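Local coordinates for protein STN1 (Saccharomyces cerevisiae, PDB 3K10) that protects telomere ends and regulates telomere length, inhibiting telomerase loading through its interaction with Cdc13, its C-terminal part here forming two winged helix-turn-helix domains, at residues I10-Q15 with P88-F93; F93-K98 with D134-C139. All coordinates share one frame; numbering follows the deposited sequence.

Contact 1: residues I10-Q15 with P88-F93; sequences ILLGLQ and PLKNLF
Leu12 is pressed against the ring of Phe93, the two side chains crossing at about a right angle. Its branch carbon makes a CH-pi contact, with Leu12 CG 3.8 Å from the centroid of the Phe93 ring and 14° off the ring normal. CD2 is the methyl that continues the contact toward the root of the ring, Leu12 CD2 lying 3.5 Å from Phe93 CD1. Leu12 reaches the ring because its CG is turned anti to the backbone N (chi1 179°). The carbonyl one turn earlier in the same helix, Leu89 O, lies in the plane of the Phe93 ring at its edge.

Further aliphatic packing comes from one methyl of Leu89. Leu89 CD2 lies 3.9 Å from Leu11 CB and also meets the backbone of the next residue, 3.7 Å from Leu12 N, so it sits against the last turn of helix 4-12.

The polar part is carried by Lys90, whose chain runs alongside Leu12 to the place where Gly13 breaks from the helix. Lys90 CE passes 3.4 Å from Leu12 O and 3.9 Å from Gln15 N. A bend at the last torsion (chi4 61°) brings NZ near the carbonyls that end the helix, though its hydrogen bond is to Met16 O, in the loop just beyond the segment. A positive charge near a helix C-terminus would be expected to interact favourably with the helix dipole.

In the fold, the contact joins the end of helix 4-12, in the first winged helix-turn-helix domain, to the start of helix 87-106, which opens the second. Leu14 rests on Leu86 just before helix 87-106, while Leu92 packs on the loop residues Leu73, Leu122 and Ile127 and on Ile132 of helix 129-146.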
loop_
_atom_site.group_PDB
_atom_site.type_symbol
_atom_site.label_atom_id
_atom_site.label_comp_id
_atom_site.label_asym_id
_atom_site.label_seq_id
_atom_site.Cartn_x
_atom_site.Cartn_y
_atom_site.Cartn_z
ATOM N N ILE A 10 1.672 -6.814 -4.591
ATOM C CA ILE A 10 2.080 -7.287 -5.908
ATOM C C ILE A 10 3.147 -6.326 -6.417
ATOM O O ILE A 10 4.229 -6.722 -6.839
ATOM C CB ILE A 10 0.908 -7.271 -6.909
ATOM C CG1 ILE A 10 -0.211 -8.208 -6.444
ATOM C CG2 ILE A 10 1.407 -7.677 -8.293
ATOM C CD1 ILE A 10 0.157 -9.680 -6.513
ATOM N N LEU A 11 2.819 -5.048 -6.368
ATOM C CA LEU A 11 3.729 -4.014 -6.804
ATOM C C LEU A 11 4.974 -4.045 -5.936
ATOM O O LEU A 11 6.073 -4.278 -6.435
ATOM C CB LEU A 11 3.050 -2.653 -6.691
ATOM C CG LEU A 11 1.792 -2.485 -7.535
ATOM C CD1 LEU A 11 1.120 -1.180 -7.161
ATOM C CD2 LEU A 11 2.134 -2.516 -9.014
ATOM N N LEU A 12 4.799 -3.818 -4.637
ATOM C CA LEU A 12 5.920 -3.807 -3.699
ATOM C C LEU A 12 6.982 -4.838 -4.068
ATOM O O LEU A 12 8.176 -4.528 -4.046
ATOM C CB LEU A 12 5.426 -4.039 -2.254
ATOM C CG LEU A 12 6.439 -4.083 -1.093
ATOM C CD1 LEU A 12 7.178 -5.434 -1.069
ATOM C CD2 LEU A 12 7.429 -2.919 -1.226
ATOM N N GLY A 13 6.555 -6.052 -4.420
ATOM C CA GLY A 13 7.503 -7.092 -4.785
ATOM C C GLY A 13 7.582 -7.300 -6.282
ATOM O O GLY A 13 7.148 -8.325 -6.784
ATOM N N LEU A 14 8.155 -6.344 -7.003
ATOM C CA LEU A 14 8.225 -6.461 -8.447
ATOM C C LEU A 14 9.622 -6.375 -9.031
ATOM O O LEU A 14 9.856 -6.885 -10.121
ATOM C CB LEU A 14 7.337 -5.398 -9.087
ATOM C CG LEU A 14 6.386 -5.871 -10.183
ATOM C CD1 LEU A 14 5.480 -6.961 -9.642
ATOM C CD2 LEU A 14 5.571 -4.694 -10.681
ATOM N N GLN A 15 10.547 -5.728 -8.329
ATOM C CA GLN A 15 11.929 -5.614 -8.811
ATOM C C GLN A 15 12.122 -4.492 -9.826
ATOM O O GLN A 15 13.237 -3.988 -10.011
ATOM C CB GLN A 15 12.412 -6.932 -9.450
ATOM C CG GLN A 15 12.411 -8.143 -8.523
ATOM C CD GLN A 15 13.024 -7.838 -7.169
ATOM O OE1 GLN A 15 12.391 -7.214 -6.311
ATOM N NE2 GLN A 15 14.268 -8.263 -6.973
ATOM N N PRO A 88 8.478 5.041 -4.880
ATOM C CA PRO A 88 7.889 5.646 -3.682
ATOM C C PRO A 88 7.362 4.577 -2.724
ATOM O O PRO A 88 7.423 4.725 -1.500
ATOM C CB PRO A 88 6.767 6.509 -4.251
ATOM C CG PRO A 88 7.347 6.942 -5.576
ATOM C CD PRO A 88 7.922 5.647 -6.101
ATOM N N LEU A 89 6.861 3.491 -3.293
ATOM C CA LEU A 89 6.305 2.411 -2.500
ATOM C C LEU A 89 7.397 1.583 -1.848
ATOM O O LEU A 89 7.271 1.155 -0.695
ATOM C CB LEU A 89 5.426 1.512 -3.378
ATOM C CG LEU A 89 4.669 0.393 -2.662
ATOM C CD1 LEU A 89 3.783 0.964 -1.539
ATOM C CD2 LEU A 89 3.837 -0.344 -3.691
ATOM N N LYS A 90 8.471 1.354 -2.593
ATOM C CA LYS A 90 9.574 0.571 -2.076
ATOM C C LYS A 90 10.360 1.339 -1.025
ATOM O O LYS A 90 10.921 0.744 -0.115
ATOM C CB LYS A 90 10.486 0.127 -3.221
ATOM C CG LYS A 90 9.833 -0.892 -4.140
ATOM C CD LYS A 90 10.863 -1.554 -5.050
ATOM C CE LYS A 90 10.237 -2.613 -5.926
ATOM N NZ LYS A 90 9.199 -2.005 -6.792
ATOM N N ASN A 91 10.399 2.657 -1.144
ATOM C CA ASN A 91 11.122 3.472 -0.179
ATOM C C ASN A 91 10.309 3.638 1.079
ATOM O O ASN A 91 10.840 3.638 2.189
ATOM C CB ASN A 91 11.423 4.850 -0.758
ATOM C CG ASN A 91 12.467 4.797 -1.828
ATOM O OD1 ASN A 91 13.572 4.318 -1.596
ATOM N ND2 ASN A 91 12.132 5.285 -3.008
ATOM N N LEU A 92 9.008 3.795 0.895
ATOM C CA LEU A 92 8.126 3.966 2.014
ATOM C C LEU A 92 8.144 2.685 2.843
ATOM O O LEU A 92 8.057 2.742 4.067
ATOM C CB LEU A 92 6.729 4.303 1.504
ATOM C CG LEU A 92 5.826 5.121 2.435
ATOM C CD1 LEU A 92 6.619 6.163 3.199
ATOM C CD2 LEU A 92 4.747 5.794 1.597
ATOM N N PHE A 93 8.293 1.536 2.189
ATOM C CA PHE A 93 8.329 0.271 2.912
ATOM C C PHE A 93 9.616 0.156 3.686
ATOM O O PHE A 93 9.628 -0.243 4.854
ATOM C CB PHE A 93 8.228 -0.914 1.962
ATOM C CG PHE A 93 6.955 -1.681 2.096
ATOM C CD1 PHE A 93 5.824 -1.311 1.375
ATOM C CD2 PHE A 93 6.867 -2.753 2.984
ATOM C CE1 PHE A 93 4.614 -1.999 1.539
ATOM C CE2 PHE A 93 5.674 -3.440 3.155
ATOM C CZ PHE A 93 4.541 -3.062 2.429
#

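Contact 2: residues F93-K98 with D134-C139; sequences FEYAEK and DVFKEC
Ala96 sits among Cys139, Phe136 and Val135. Its methyl lies almost squarely over the middle of the Phe136 ring, a CH-pi contact with Ala96 CB 3.9 Å from the ring centroid and only 7° off the normal. The same methyl abuts the thiol, with Ala96 CB 3.4 Å from Cys139 SG. The sulfur is wedged between Ala96 and Phe93, where Cys139 SG approaches Phe93 CD2 at 3.5 Å in an oblique sulfur-aromatic contact.

Val135 and Glu138 also meet the Phe93 ring, at one face and at the edge. Val135 CG1 stands over a face, 4.0 Å from the ring centroid, and also presses on the backbone, 3.6 Å from Phe93 CA; with CG1 anti to the backbone N (chi1 174°), this branch is the one aimed across. Glu138 comes in by its aliphatic part at the far edge, where CG lies in the ring plane, 3.5 Å from Phe93 CZ. The chain then bends, leading the carboxylate away to a salt bridge between OE2 and Arg142 NH1, so the methylenes serve the apolar interface while the charge is satisfied one turn further along its own helix. Phe136 CZ meets the edge of the Tyr95 ring, and the phenyl group also touches Arg99 and Ile100.

With Ala96 at the crossing, the axes of the two segments pass 9.1 Å apart at a signed angle of -54°. Tyr95 continues outward to Val118 and Lys121 of helix 115-121. Helix 87-106 is the first helix and 129-146 the third of a winged helix-turn-helix domain, and their packing belongs to the three-helix core of that fold, alongside its three-stranded antiparallel sheet, which includes the wing hairpin.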
loop_
_atom_site.group_PDB
_atom_site.type_symbol
_atom_site.label_atom_id
_atom_site.label_comp_id
_atom_site.label_asym_id
_atom_site.label_seq_id
_atom_site.Cartn_x
_atom_site.Cartn_y
_atom_site.Cartn_z
ATOM N N PHE A 93 8.293 1.536 2.189
ATOM C CA PHE A 93 8.329 0.271 2.912
ATOM C C PHE A 93 9.616 0.156 3.686
ATOM O O PHE A 93 9.628 -0.243 4.854
ATOM C CB PHE A 93 8.228 -0.914 1.962
ATOM C CG PHE A 93 6.955 -1.681 2.096
ATOM C CD1 PHE A 93 5.824 -1.311 1.375
ATOM C CD2 PHE A 93 6.867 -2.753 2.984
ATOM C CE1 PHE A 93 4.614 -1.999 1.539
ATOM C CE2 PHE A 93 5.674 -3.440 3.155
ATOM C CZ PHE A 93 4.541 -3.062 2.429
ATOM N N GLU A 94 10.705 0.502 3.009
ATOM C CA GLU A 94 12.039 0.461 3.585
ATOM C C GLU A 94 12.101 1.369 4.809
ATOM O O GLU A 94 12.596 0.972 5.872
ATOM C CB GLU A 94 13.045 0.917 2.539
ATOM C CG GLU A 94 14.490 0.657 2.908
ATOM C CD GLU A 94 15.439 1.135 1.833
ATOM O OE1 GLU A 94 15.330 0.648 0.679
ATOM O OE2 GLU A 94 16.291 2.000 2.148
ATOM N N TYR A 95 11.595 2.590 4.652
ATOM C CA TYR A 95 11.551 3.576 5.739
ATOM C C TYR A 95 10.757 3.003 6.922
ATOM O O TYR A 95 11.127 3.194 8.083
ATOM C CB TYR A 95 10.898 4.873 5.236
ATOM C CG TYR A 95 10.720 5.983 6.264
ATOM C CD1 TYR A 95 9.641 5.990 7.162
ATOM C CD2 TYR A 95 11.608 7.055 6.308
ATOM C CE1 TYR A 95 9.459 7.049 8.067
ATOM C CE2 TYR A 95 11.439 8.111 7.204
ATOM C CZ TYR A 95 10.370 8.106 8.077
ATOM O OH TYR A 95 10.231 9.168 8.949
ATOM N N ALA A 96 9.661 2.306 6.614
ATOM C CA ALA A 96 8.836 1.700 7.648
ATOM C C ALA A 96 9.736 0.734 8.403
ATOM O O ALA A 96 10.026 0.946 9.576
ATOM C CB ALA A 96 7.659 0.961 7.025
ATOM N N GLU A 97 10.190 -0.304 7.702
ATOM C CA GLU A 97 11.068 -1.327 8.263
ATOM C C GLU A 97 12.138 -0.779 9.195
ATOM O O GLU A 97 12.329 -1.298 10.290
ATOM C CB GLU A 97 11.753 -2.103 7.139
ATOM C CG GLU A 97 10.853 -3.060 6.393
ATOM C CD GLU A 97 11.327 -3.326 4.971
ATOM O OE1 GLU A 97 10.599 -4.029 4.233
ATOM O OE2 GLU A 97 12.418 -2.832 4.586
ATOM N N LYS A 98 12.847 0.259 8.759
ATOM C CA LYS A 98 13.899 0.839 9.585
ATOM C C LYS A 98 13.347 1.371 10.892
ATOM O O LYS A 98 13.888 1.071 11.957
ATOM C CB LYS A 98 14.632 1.967 8.844
ATOM C CG LYS A 98 15.286 1.534 7.533
ATOM C CD LYS A 98 16.166 0.277 7.712
ATOM C CE LYS A 98 16.774 -0.189 6.388
ATOM N NZ LYS A 98 17.678 0.841 5.783
ATOM N N ASP A 134 -1.114 2.128 6.004
ATOM C CA ASP A 134 -1.166 0.904 5.227
ATOM C C ASP A 134 0.220 0.298 5.061
ATOM O O ASP A 134 0.361 -0.922 5.058
ATOM C CB ASP A 134 -1.807 1.140 3.853
ATOM C CG ASP A 134 -3.299 1.484 3.940
ATOM O OD1 ASP A 134 -3.976 1.018 4.886
ATOM O OD2 ASP A 134 -3.806 2.209 3.048
ATOM N N VAL A 135 1.252 1.126 4.927
ATOM C CA VAL A 135 2.595 0.570 4.780
ATOM C C VAL A 135 3.086 0.058 6.136
ATOM O O VAL A 135 3.587 -1.056 6.230
ATOM C CB VAL A 135 3.599 1.598 4.187
ATOM C CG1 VAL A 135 5.022 1.016 4.203
ATOM C CG2 VAL A 135 3.218 1.930 2.748
ATOM N N PHE A 136 2.935 0.847 7.193
ATOM C CA PHE A 136 3.370 0.377 8.509
ATOM C C PHE A 136 2.578 -0.823 9.014
ATOM O O PHE A 136 3.108 -1.646 9.761
ATOM C CB PHE A 136 3.296 1.490 9.546
ATOM C CG PHE A 136 4.510 2.358 9.575
ATOM C CD1 PHE A 136 4.685 3.368 8.631
ATOM C CD2 PHE A 136 5.504 2.148 10.526
ATOM C CE1 PHE A 136 5.847 4.165 8.636
ATOM C CE2 PHE A 136 6.666 2.931 10.542
ATOM C CZ PHE A 136 6.841 3.942 9.596
ATOM N N LYS A 137 1.310 -0.908 8.613
ATOM C CA LYS A 137 0.427 -2.004 9.001
ATOM C C LYS A 137 1.020 -3.304 8.453
ATOM O O LYS A 137 1.123 -4.314 9.158
ATOM C CB LYS A 137 -0.969 -1.796 8.387
ATOM C CG LYS A 137 -2.124 -1.451 9.345
ATOM C CD LYS A 137 -3.293 -0.842 8.529
ATOM C CE LYS A 137 -4.646 -0.810 9.265
ATOM N NZ LYS A 137 -4.649 -0.091 10.579
ATOM N N GLU A 138 1.401 -3.272 7.180
ATOM C CA GLU A 138 1.958 -4.454 6.550
ATOM C C GLU A 138 3.301 -4.809 7.176
ATOM O O GLU A 138 3.567 -5.982 7.460
ATOM C CB GLU A 138 2.093 -4.232 5.037
ATOM C CG GLU A 138 2.652 -5.426 4.239
ATOM C CD GLU A 138 1.920 -6.734 4.510
ATOM O OE1 GLU A 138 0.667 -6.752 4.490
ATOM O OE2 GLU A 138 2.604 -7.754 4.736
ATOM N N CYS A 139 4.134 -3.799 7.413
ATOM C CA CYS A 139 5.442 -4.025 8.009
ATOM C C CYS A 139 5.349 -4.583 9.410
ATOM O O CYS A 139 6.108 -5.468 9.773
ATOM C CB CYS A 139 6.257 -2.738 8.034
ATOM S SG CYS A 139 6.850 -2.247 6.403
#

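Phe93 ties the two contacts together: Leu12 covers one face of its ring and Val135 the opposite face, so the aromatic group is an interlayer between helices 4-12 and 129-146. Both contacts use helix 87-106, the earlier turns in contact 1 and the following ones in contact 2, and their centres are 10 Å apart. Contact 2 is the more buried, an almost wholly apolar helix-helix interface inside the second domain. Contact 1 is only partly buried and bridges the two domains, combining leucine packing with a lysine directed at a helix end. The junction is therefore continuous with the hydrophobic core of the second domain.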